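Local coordinates for succinoglycan biosynthesis protein (PDB 3B55), which is of unproven function but binds calcium and is probably a hydrolase related to erythromycin esterases, at residues 307-312 / 318-323; 347-352 / 357-362; 373-376 / 382-385. The protein carries 1 engineered substitution. One frame throughout, in Å; residues are numbered along the deposited sequence.

Interaction 1: residues 307-312 / 318-323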
loop_
_atom_site.group_PDB
_atom_site.type_symbol
_atom_site.label_atom_id
_atom_site.label_comp_id
_atom_site.label_asym_id
_atom_site.label_seq_id
_atom_site.Cartn_x
_atom_site.Cartn_y
_atom_site.Cartn_z
ATOM N N ASN A 307 -5.356 4.757 -2.888
ATOM C CA ASN A 307 -6.024 5.740 -2.024
ATOM C C ASN A 307 -7.001 5.066 -1.065
ATOM O O ASN A 307 -7.125 5.460 0.098
ATOM C CB ASN A 307 -6.807 6.763 -2.863
ATOM C CG ASN A 307 -5.952 7.939 -3.317
ATOM O OD1 ASN A 307 -6.417 8.804 -4.061
ATOM N ND2 ASN A 307 -4.709 7.986 -2.862
ATOM N N GLY A 308 -7.689 4.044 -1.562
ATOM C CA GLY A 308 -8.656 3.337 -0.744
ATOM C C GLY A 308 -8.097 2.527 0.413
ATOM O O GLY A 308 -8.833 2.206 1.351
ATOM N N HIS A 309 -6.810 2.193 0.363
ATOM C CA HIS A 309 -6.214 1.410 1.435
ATOM C C HIS A 309 -5.434 2.232 2.464
ATOM O O HIS A 309 -5.036 1.702 3.503
ATOM C CB HIS A 309 -5.320 0.304 0.854
ATOM C CG HIS A 309 -6.071 -0.739 0.083
ATOM N ND1 HIS A 309 -7.082 -1.493 0.639
ATOM C CD2 HIS A 309 -5.949 -1.162 -1.200
ATOM C CE1 HIS A 309 -7.550 -2.336 -0.266
ATOM N NE2 HIS A 309 -6.879 -2.156 -1.390
ATOM N N VAL A 310 -5.216 3.516 2.182
ATOM C CA VAL A 310 -4.503 4.385 3.122
ATOM C C VAL A 310 -5.364 5.530 3.649
ATOM O O VAL A 310 -4.949 6.240 4.569
ATOM C CB VAL A 310 -3.206 5.007 2.510
ATOM C CG1 VAL A 310 -2.210 3.913 2.158
ATOM C CG2 VAL A 310 -3.545 5.839 1.284
ATOM N N SER A 311 -6.549 5.722 3.072
ATOM C CA SER A 311 -7.429 6.795 3.524
ATOM C C SER A 311 -7.875 6.491 4.945
ATOM O O SER A 311 -7.929 5.331 5.349
ATOM C CB SER A 311 -8.643 6.932 2.598
ATOM O OG SER A 311 -9.292 5.692 2.383
ATOM N N LYS A 312 -8.179 7.530 5.717
ATOM C CA LYS A 312 -8.592 7.318 7.100
ATOM C C LYS A 312 -10.064 6.957 7.203
ATOM O O LYS A 312 -10.555 6.633 8.285
ATOM C CB LYS A 312 -8.286 8.553 7.948
ATOM C CG LYS A 312 -6.794 8.856 8.098
ATOM C CD LYS A 312 -6.590 10.120 8.937
ATOM C CE LYS A 312 -5.142 10.573 8.975
ATOM N NZ LYS A 312 -4.265 9.743 9.839
ATOM N N PHE A 318 -18.041 -0.229 -1.014
ATOM C CA PHE A 318 -18.886 -1.077 -1.845
ATOM C C PHE A 318 -18.461 -2.546 -1.773
ATOM O O PHE A 318 -19.181 -3.426 -2.243
ATOM C CB PHE A 318 -18.933 -0.592 -3.305
ATOM C CG PHE A 318 -17.703 -0.904 -4.107
ATOM C CD1 PHE A 318 -16.551 -0.139 -3.967
ATOM C CD2 PHE A 318 -17.710 -1.951 -5.028
ATOM C CE1 PHE A 318 -15.415 -0.409 -4.731
ATOM C CE2 PHE A 318 -16.580 -2.233 -5.799
ATOM C CZ PHE A 318 -15.429 -1.456 -5.651
ATOM N N ILE A 319 -17.295 -2.809 -1.183
ATOM C CA ILE A 319 -16.797 -4.177 -1.010
ATOM C C ILE A 319 -16.161 -4.389 0.365
ATOM O O ILE A 319 -16.327 -5.445 0.970
ATOM C CB ILE A 319 -15.755 -4.585 -2.087
ATOM C CG1 ILE A 319 -14.883 -3.392 -2.486
ATOM C CG2 ILE A 319 -16.469 -5.187 -3.283
ATOM C CD1 ILE A 319 -13.800 -3.734 -3.502
ATOM N N TYR A 320 -15.445 -3.382 0.863
ATOM C CA TYR A 320 -14.778 -3.476 2.164
ATOM C C TYR A 320 -15.588 -2.927 3.330
ATOM O O TYR A 320 -16.191 -1.856 3.234
ATOM C CB TYR A 320 -13.439 -2.731 2.119
ATOM C CG TYR A 320 -12.318 -3.464 1.417
ATOM C CD1 TYR A 320 -11.503 -4.363 2.110
ATOM C CD2 TYR A 320 -12.080 -3.271 0.058
ATOM C CE1 TYR A 320 -10.471 -5.050 1.464
ATOM C CE2 TYR A 320 -11.056 -3.958 -0.601
ATOM C CZ TYR A 320 -10.254 -4.844 0.108
ATOM O OH TYR A 320 -9.237 -5.516 -0.538
ATOM N N PRO A 321 -15.630 -3.670 4.446
ATOM C CA PRO A 321 -16.371 -3.219 5.625
ATOM C C PRO A 321 -15.514 -2.144 6.297
ATOM O O PRO A 321 -16.023 -1.168 6.856
ATOM C CB PRO A 321 -16.475 -4.487 6.473
ATOM C CG PRO A 321 -16.373 -5.598 5.450
ATOM C CD PRO A 321 -15.273 -5.091 4.569
ATOM N N LYS A 322 -14.200 -2.362 6.233
ATOM C CA LYS A 322 -13.195 -1.460 6.786
ATOM C C LYS A 322 -11.915 -1.646 5.977
ATOM O O LYS A 322 -11.657 -2.737 5.460
ATOM C CB LYS A 322 -12.895 -1.792 8.247
ATOM C CG LYS A 322 -14.074 -1.635 9.204
ATOM C CD LYS A 322 -13.618 -1.763 10.661
ATOM C CE LYS A 322 -13.045 -0.451 11.203
ATOM N NZ LYS A 322 -11.624 -0.546 11.650
ATOM N N VAL A 323 -11.115 -0.589 5.880
ATOM C CA VAL A 323 -9.859 -0.634 5.140
ATOM C C VAL A 323 -8.662 -0.399 6.056
ATOM O O VAL A 323 -8.795 0.164 7.140
ATOM C CB VAL A 323 -9.839 0.409 4.013
ATOM C CG1 VAL A 323 -10.668 -0.090 2.831
ATOM C CG2 VAL A 323 -10.377 1.719 4.521
#

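Interaction 2: residues 347-352 / 357-362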
loop_
_atom_site.group_PDB
_atom_site.type_symbol
_atom_site.label_atom_id
_atom_site.label_comp_id
_atom_site.label_asym_id
_atom_site.label_seq_id
_atom_site.Cartn_x
_atom_site.Cartn_y
_atom_site.Cartn_z
ATOM N N GLN A 347 -5.460 10.106 -19.308
ATOM C CA GLN A 347 -5.726 8.695 -19.530
ATOM C C GLN A 347 -4.880 7.839 -18.602
ATOM O O GLN A 347 -3.814 8.261 -18.151
ATOM C CB GLN A 347 -5.442 8.329 -20.987
ATOM C CG GLN A 347 -6.202 9.197 -21.973
ATOM C CD GLN A 347 -5.955 8.803 -23.410
ATOM O OE1 GLN A 347 -6.505 7.814 -23.900
ATOM N NE2 GLN A 347 -5.110 9.569 -24.092
ATOM N N TYR A 348 -5.355 6.632 -18.324
ATOM C CA TYR A 348 -4.652 5.730 -17.430
ATOM C C TYR A 348 -4.895 4.285 -17.825
ATOM O O TYR A 348 -5.817 3.991 -18.591
ATOM C CB TYR A 348 -5.139 5.940 -15.997
ATOM C CG TYR A 348 -6.650 5.881 -15.853
ATOM C CD1 TYR A 348 -7.443 6.996 -16.137
ATOM C CD2 TYR A 348 -7.291 4.703 -15.462
ATOM C CE1 TYR A 348 -8.835 6.940 -16.036
ATOM C CE2 TYR A 348 -8.681 4.640 -15.357
ATOM C CZ TYR A 348 -9.441 5.758 -15.649
ATOM O OH TYR A 348 -10.807 5.694 -15.580
ATOM N N ASN A 349 -4.060 3.387 -17.307
ATOM C CA ASN A 349 -4.210 1.969 -17.587
ATOM C C ASN A 349 -5.281 1.395 -16.667
ATOM O O ASN A 349 -5.366 1.745 -15.481
ATOM C CB ASN A 349 -2.906 1.204 -17.344
ATOM C CG ASN A 349 -1.879 1.434 -18.434
ATOM O OD1 ASN A 349 -2.193 1.379 -19.621
ATOM N ND2 ASN A 349 -0.639 1.684 -18.033
ATOM N N VAL A 350 -6.100 0.513 -17.224
ATOM C CA VAL A 350 -7.160 -0.138 -16.474
ATOM C C VAL A 350 -7.546 -1.382 -17.263
ATOM O O VAL A 350 -7.299 -1.446 -18.467
ATOM C CB VAL A 350 -8.392 0.783 -16.334
ATOM C CG1 VAL A 350 -9.014 1.055 -17.711
ATOM C CG2 VAL A 350 -9.408 0.150 -15.407
ATOM N N LYS A 351 -8.118 -2.376 -16.591
ATOM C CA LYS A 351 -8.546 -3.589 -17.280
ATOM C C LYS A 351 -9.854 -3.291 -18.016
ATOM O O LYS A 351 -10.792 -2.753 -17.430
ATOM C CB LYS A 351 -8.748 -4.732 -16.285
ATOM C CG LYS A 351 -7.439 -5.306 -15.748
ATOM C CD LYS A 351 -7.690 -6.508 -14.853
ATOM C CE LYS A 351 -6.386 -7.144 -14.397
ATOM N NZ LYS A 351 -6.598 -8.144 -13.307
ATOM N N ASN A 352 -9.915 -3.638 -19.300
ATOM C CA ASN A 352 -11.112 -3.375 -20.101
ATOM C C ASN A 352 -12.248 -4.377 -19.912
ATOM O O ASN A 352 -12.228 -5.201 -18.996
ATOM C CB ASN A 352 -10.759 -3.291 -21.591
ATOM C CG ASN A 352 -10.087 -4.542 -22.106
ATOM O OD1 ASN A 352 -10.113 -5.594 -21.464
ATOM N ND2 ASN A 352 -9.496 -4.441 -23.288
ATOM N N PHE A 357 -5.429 -5.452 -19.174
ATOM C CA PHE A 357 -4.862 -4.228 -18.618
ATOM C C PHE A 357 -4.246 -3.386 -19.729
ATOM O O PHE A 357 -3.302 -3.822 -20.391
ATOM C CB PHE A 357 -3.795 -4.594 -17.579
ATOM C CG PHE A 357 -3.342 -3.439 -16.726
ATOM C CD1 PHE A 357 -4.249 -2.743 -15.936
ATOM C CD2 PHE A 357 -2.002 -3.065 -16.696
ATOM C CE1 PHE A 357 -3.830 -1.690 -15.126
ATOM C CE2 PHE A 357 -1.571 -2.012 -15.887
ATOM C CZ PHE A 357 -2.485 -1.327 -15.102
ATOM N N GLY A 358 -4.777 -2.182 -19.931
ATOM C CA GLY A 358 -4.256 -1.308 -20.973
ATOM C C GLY A 358 -4.676 0.145 -20.834
ATOM O O GLY A 358 -5.399 0.487 -19.910
ATOM N N PRO A 359 -4.244 1.030 -21.744
ATOM C CA PRO A 359 -4.597 2.453 -21.694
ATOM C C PRO A 359 -6.029 2.725 -22.143
ATOM O O PRO A 359 -6.255 3.502 -23.069
ATOM C CB PRO A 359 -3.583 3.081 -22.633
ATOM C CG PRO A 359 -3.467 2.018 -23.706
ATOM C CD PRO A 359 -3.358 0.748 -22.890
ATOM N N TYR A 360 -6.993 2.105 -21.465
ATOM C CA TYR A 360 -8.400 2.264 -21.820
ATOM C C TYR A 360 -9.159 3.193 -20.893
ATOM O O TYR A 360 -10.366 3.363 -21.023
ATOM C CB TYR A 360 -9.079 0.890 -21.835
ATOM C CG TYR A 360 -8.253 -0.163 -22.538
ATOM C CD1 TYR A 360 -7.780 -1.278 -21.852
ATOM C CD2 TYR A 360 -7.899 -0.012 -23.878
ATOM C CE1 TYR A 360 -6.960 -2.223 -22.487
ATOM C CE2 TYR A 360 -7.091 -0.945 -24.523
ATOM C CZ TYR A 360 -6.619 -2.045 -23.821
ATOM O OH TYR A 360 -5.788 -2.941 -24.452
ATOM N N GLY A 361 -8.448 3.800 -19.953
ATOM C CA GLY A 361 -9.105 4.694 -19.025
ATOM C C GLY A 361 -9.003 6.138 -19.456
ATOM O O GLY A 361 -7.937 6.603 -19.858
ATOM N N THR A 362 -10.124 6.850 -19.392
ATOM C CA THR A 362 -10.148 8.262 -19.749
ATOM C C THR A 362 -10.876 8.989 -18.635
ATOM O O THR A 362 -11.996 8.628 -18.277
ATOM C CB THR A 362 -10.895 8.508 -21.060
ATOM O OG1 THR A 362 -10.373 7.646 -22.074
ATOM C CG2 THR A 362 -10.723 9.958 -21.501
HETATM O O HOH W 1 -7.662 6.039 -22.727
#

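Interaction 3: residues 373-376 / 382-385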
loop_
_atom_site.group_PDB
_atom_site.type_symbol
_atom_site.label_atom_id
_atom_site.label_comp_id
_atom_site.label_asym_id
_atom_site.label_seq_id
_atom_site.Cartn_x
_atom_site.Cartn_y
_atom_site.Cartn_z
ATOM N N TYR A 373 -13.176 17.867 -10.178
ATOM C CA TYR A 373 -13.464 19.083 -10.930
ATOM C C TYR A 373 -12.989 20.312 -10.161
ATOM O O TYR A 373 -12.299 21.174 -10.705
ATOM C CB TYR A 373 -14.969 19.218 -11.162
ATOM C CG TYR A 373 -15.346 20.438 -11.971
ATOM C CD1 TYR A 373 -15.343 20.396 -13.365
ATOM C CD2 TYR A 373 -15.673 21.648 -11.348
ATOM C CE1 TYR A 373 -15.648 21.517 -14.121
ATOM C CE2 TYR A 373 -15.986 22.785 -12.100
ATOM C CZ TYR A 373 -15.967 22.706 -13.491
ATOM O OH TYR A 373 -16.244 23.810 -14.261
ATOM N N ILE A 374 -13.386 20.389 -8.895
ATOM C CA ILE A 374 -13.039 21.512 -8.048
ATOM C C ILE A 374 -11.530 21.711 -7.901
ATOM O O ILE A 374 -11.033 22.816 -8.136
ATOM C CB ILE A 374 -13.752 21.367 -6.694
ATOM C CG1 ILE A 374 -15.264 21.514 -6.935
ATOM C CG2 ILE A 374 -13.249 22.412 -5.709
ATOM C CD1 ILE A 374 -16.145 21.231 -5.731
ATOM N N PHE A 375 -10.797 20.666 -7.521
ATOM C CA PHE A 375 -9.343 20.785 -7.409
ATOM C C PHE A 375 -8.767 20.963 -8.818
ATOM O O PHE A 375 -7.692 21.533 -8.998
ATOM C CB PHE A 375 -8.743 19.530 -6.761
ATOM C CG PHE A 375 -8.707 19.578 -5.257
ATOM C CD1 PHE A 375 -7.589 20.061 -4.591
ATOM C CD2 PHE A 375 -9.808 19.168 -4.508
ATOM C CE1 PHE A 375 -7.565 20.139 -3.200
ATOM C CE2 PHE A 375 -9.797 19.240 -3.125
ATOM C CZ PHE A 375 -8.670 19.728 -2.467
ATOM N N GLY A 376 -9.500 20.477 -9.815
ATOM C CA GLY A 376 -9.056 20.594 -11.192
ATOM C C GLY A 376 -9.096 22.011 -11.737
ATOM O O GLY A 376 -8.542 22.279 -12.803
ATOM N N GLN A 382 0.683 20.764 -10.977
ATOM C CA GLN A 382 0.744 19.862 -9.825
ATOM C C GLN A 382 0.920 20.705 -8.563
ATOM O O GLN A 382 1.572 21.752 -8.588
ATOM C CB GLN A 382 1.944 18.907 -9.907
ATOM C CG GLN A 382 2.127 18.155 -11.209
ATOM C CD GLN A 382 2.801 18.993 -12.260
ATOM O OE1 GLN A 382 3.607 19.878 -11.948
ATOM N NE2 GLN A 382 2.493 18.715 -13.517
ATOM N N PHE A 383 0.350 20.236 -7.459
ATOM C CA PHE A 383 0.464 20.943 -6.191
ATOM C C PHE A 383 -0.061 20.082 -5.059
ATOM O O PHE A 383 -0.758 19.095 -5.293
ATOM C CB PHE A 383 -0.337 22.251 -6.225
ATOM C CG PHE A 383 -1.823 22.049 -6.373
ATOM C CD1 PHE A 383 -2.400 21.882 -7.629
ATOM C CD2 PHE A 383 -2.648 22.015 -5.253
ATOM C CE1 PHE A 383 -3.776 21.689 -7.768
ATOM C CE2 PHE A 383 -4.023 21.824 -5.378
ATOM C CZ PHE A 383 -4.590 21.660 -6.637
ATOM N N PHE A 384 0.305 20.432 -3.832
ATOM C CA PHE A 384 -0.213 19.706 -2.694
ATOM C C PHE A 384 -0.709 20.712 -1.672
ATOM O O PHE A 384 -0.428 21.911 -1.778
ATOM C CB PHE A 384 0.817 18.740 -2.095
ATOM C CG PHE A 384 2.053 19.394 -1.542
ATOM C CD1 PHE A 384 3.035 19.903 -2.390
ATOM C CD2 PHE A 384 2.282 19.403 -0.170
ATOM C CE1 PHE A 384 4.229 20.398 -1.879
ATOM C CE2 PHE A 384 3.473 19.898 0.351
ATOM C CZ PHE A 384 4.451 20.396 -0.508
ATOM N N ILE A 385 -1.462 20.234 -0.693
ATOM C CA ILE A 385 -2.021 21.130 0.302
ATOM C C ILE A 385 -2.372 20.393 1.577
ATOM O O ILE A 385 -2.701 19.205 1.545
ATOM C CB ILE A 385 -3.290 21.806 -0.259
ATOM C CG1 ILE A 385 -3.953 22.667 0.813
ATOM C CG2 ILE A 385 -4.248 20.746 -0.783
ATOM C CD1 ILE A 385 -4.872 23.730 0.233
#

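Interaction 1: residues 307-312 / 318-323
His309 and Tyr320 meet as an edge-to-face aromatic pair beside the calcium site of this erythromycin esterase-like fold. Residues 307-310 form a short, weakly bonded helical turn right after strand 301-306 of the main sheet. Residues 318-323 are a loop that leads into helix 324-332, with Val323 at the N-cap position.

The edge of the imidazole points at the face of the tyrosine ring, offset from its middle. The centroids are 5.4 Å apart and the planes stand at 89°. The touching corner is His309 CE1, which lies 3.7 Å from Tyr320 CZ and 3.6 Å from Tyr320 OH. In His309, CG sits beside the backbone N and anti to the carbonyl carbon (chi1 -66°), and from there the ring reaches out toward the loop. The pair brings residues 318-323 close to the calcium site.

The polar bonds of both rings run to helix 278-298 and not across the contact. Asp284 OD2 accepts from ND1 of His309, and His283 ND1 is hydrogen-bonded to the Tyr320 hydroxyl, which probably helps to hold the two rings in place. No hydrogen bond links the two segments directly. Glu113 and His85 are calcium ligands. The His309 side chain is about 3 Å from that of Glu113 and about 4 Å from the calcium ion (nearest atoms), consistent with a place just outside the first shell.

Van der Waals packing makes up the rest. Val323 is buried and its side chain points toward the turn. Its two branches straddle one carbonyl oxygen: Gly308 O is 3.3 Å from Val323 CG1 and 3.6 Å from Val323 CG2.

Interaction 2: residues 347-352 / 357-362
Strands 347-351 and 357-362 pair as an antiparallel beta hairpin, with a beta bulge between the Tyr348-Gly361 and Val350-Gly358 hydrogen-bonded pairs. Each pair has two backbone bonds. The shortest is Val350 N to Gly358 O, at 2.8 Å. Gly358 O also receives a CA-H contact from Asn349 and a weak bond from Tyr360 N. Pro359 centres an inverse gamma turn at this corner.

The Tyr348 ring lies flat over Gly361. Gly361 CA is 3.6 Å from the centroid of the Tyr348 ring, 14° off the normal, a CH-pi contact. CG of Tyr348 stands between its backbone N and carbonyl carbon (chi1 52°), which folds the ring across onto the partner strand. Its edge-to-face partner Phe405 lies outside the hairpin.

Phe357 reaches back over Asn349. Asn349 CB sits over the face of the Phe357 ring, 3.9 Å from its centroid, a second CH-pi contact. ND2 of Asn349 is hydrogen-bonded to Ser439 OG.

Near the turn, Asn352 ND2 lies over one face of Tyr360, 3.5 Å from Tyr360 CE1, with amide and ring planes 18° apart. OD1 of Asn352 is hydrogen-bonded to the backbone N of Glu356. The edge of Tyr360 meets the carbonyl of Val350, and Val350 CG1 packs 4.1 Å from Tyr360 CB.

The contact uses no ion pair. Four main-chain bonds set the register, and the rings add CH-pi and van der Waals contact. With no CB on Gly361 or Gly358, the rings of Tyr348 and Tyr360 can lie close to the backbone.

Interaction 3: residues 373-376 / 382-385
The Phe375 ring meets its partners at its edge. Phe383 CZ and Ile385 CG2 both lie there, near the plane of the ring. The Phe383 ring is also approached at its edge, by the carbonyl oxygen of Phe375. Neither ring has an atom of the other segment over a face. The two side chains cross at about a right angle.

The closest ring atoms are Phe375 CD1 and Phe383 CZ, 4.0 Å apart. Phe383 CE2 is only slightly farther from the same CD1. This is a meeting of rims, without a stack. One carbon further round, Phe375 CE1 touches Ile385 CG2 at 4.1 Å. Phe375 therefore spans two strand residues that point to the same side, Phe383 and Ile385.

The torsions explain the reach. In Phe383, CG stands between the backbone N and the carbonyl carbon (chi1 64°), with the ring extending out from the strand toward the helix. In Phe375, CG lies beside the backbone N (chi1 -87°), and the ring comes down toward the strand.

The carbonyl oxygen of Phe375 lies 3.9 Å from Phe383 CZ. Its hydrogen-bond partner is NE2 of Gln434, just beyond strand 429-433, so this polar atom is satisfied. No hydrogen bond joins the two segments.

Other parts of the fold close round the cluster. Leu46 of helix 39-49 touches Phe375, and His49 of that helix touches Ile385. Leu430 and Gln432 of strand 429-433 lie against Phe375.

The contact is plain hydrophobic packing away from the calcium site. It packs the short helix 371-376 against strand 382-386, in the antiparallel part of the mixed sheet. A helix packed against a central sheet is the basic layer arrangement of alpha/beta folds.

The three contacts follow one another along the chain and do not touch; their centres lie 22 Å apart in each pairing. Interactions 1 and 3 are buried and have no hydrogen bond between their segments. Interaction 2 is partly exposed and rests on backbone bonds. Interactions 1 and 3 both adjoin the eight-stranded mixed sheet: one follows strand 301-306, beside the calcium ion, the other involves strand 382-386, far from it. The hairpin of interaction 2 is a separate small sheet, although the side chain of Phe357 is about 6 Å from that of His85 (nearest atoms). Interaction 1 uses polar rings with hydrogen-bonding partners near the metal, while interaction 3 is apolar between side chains.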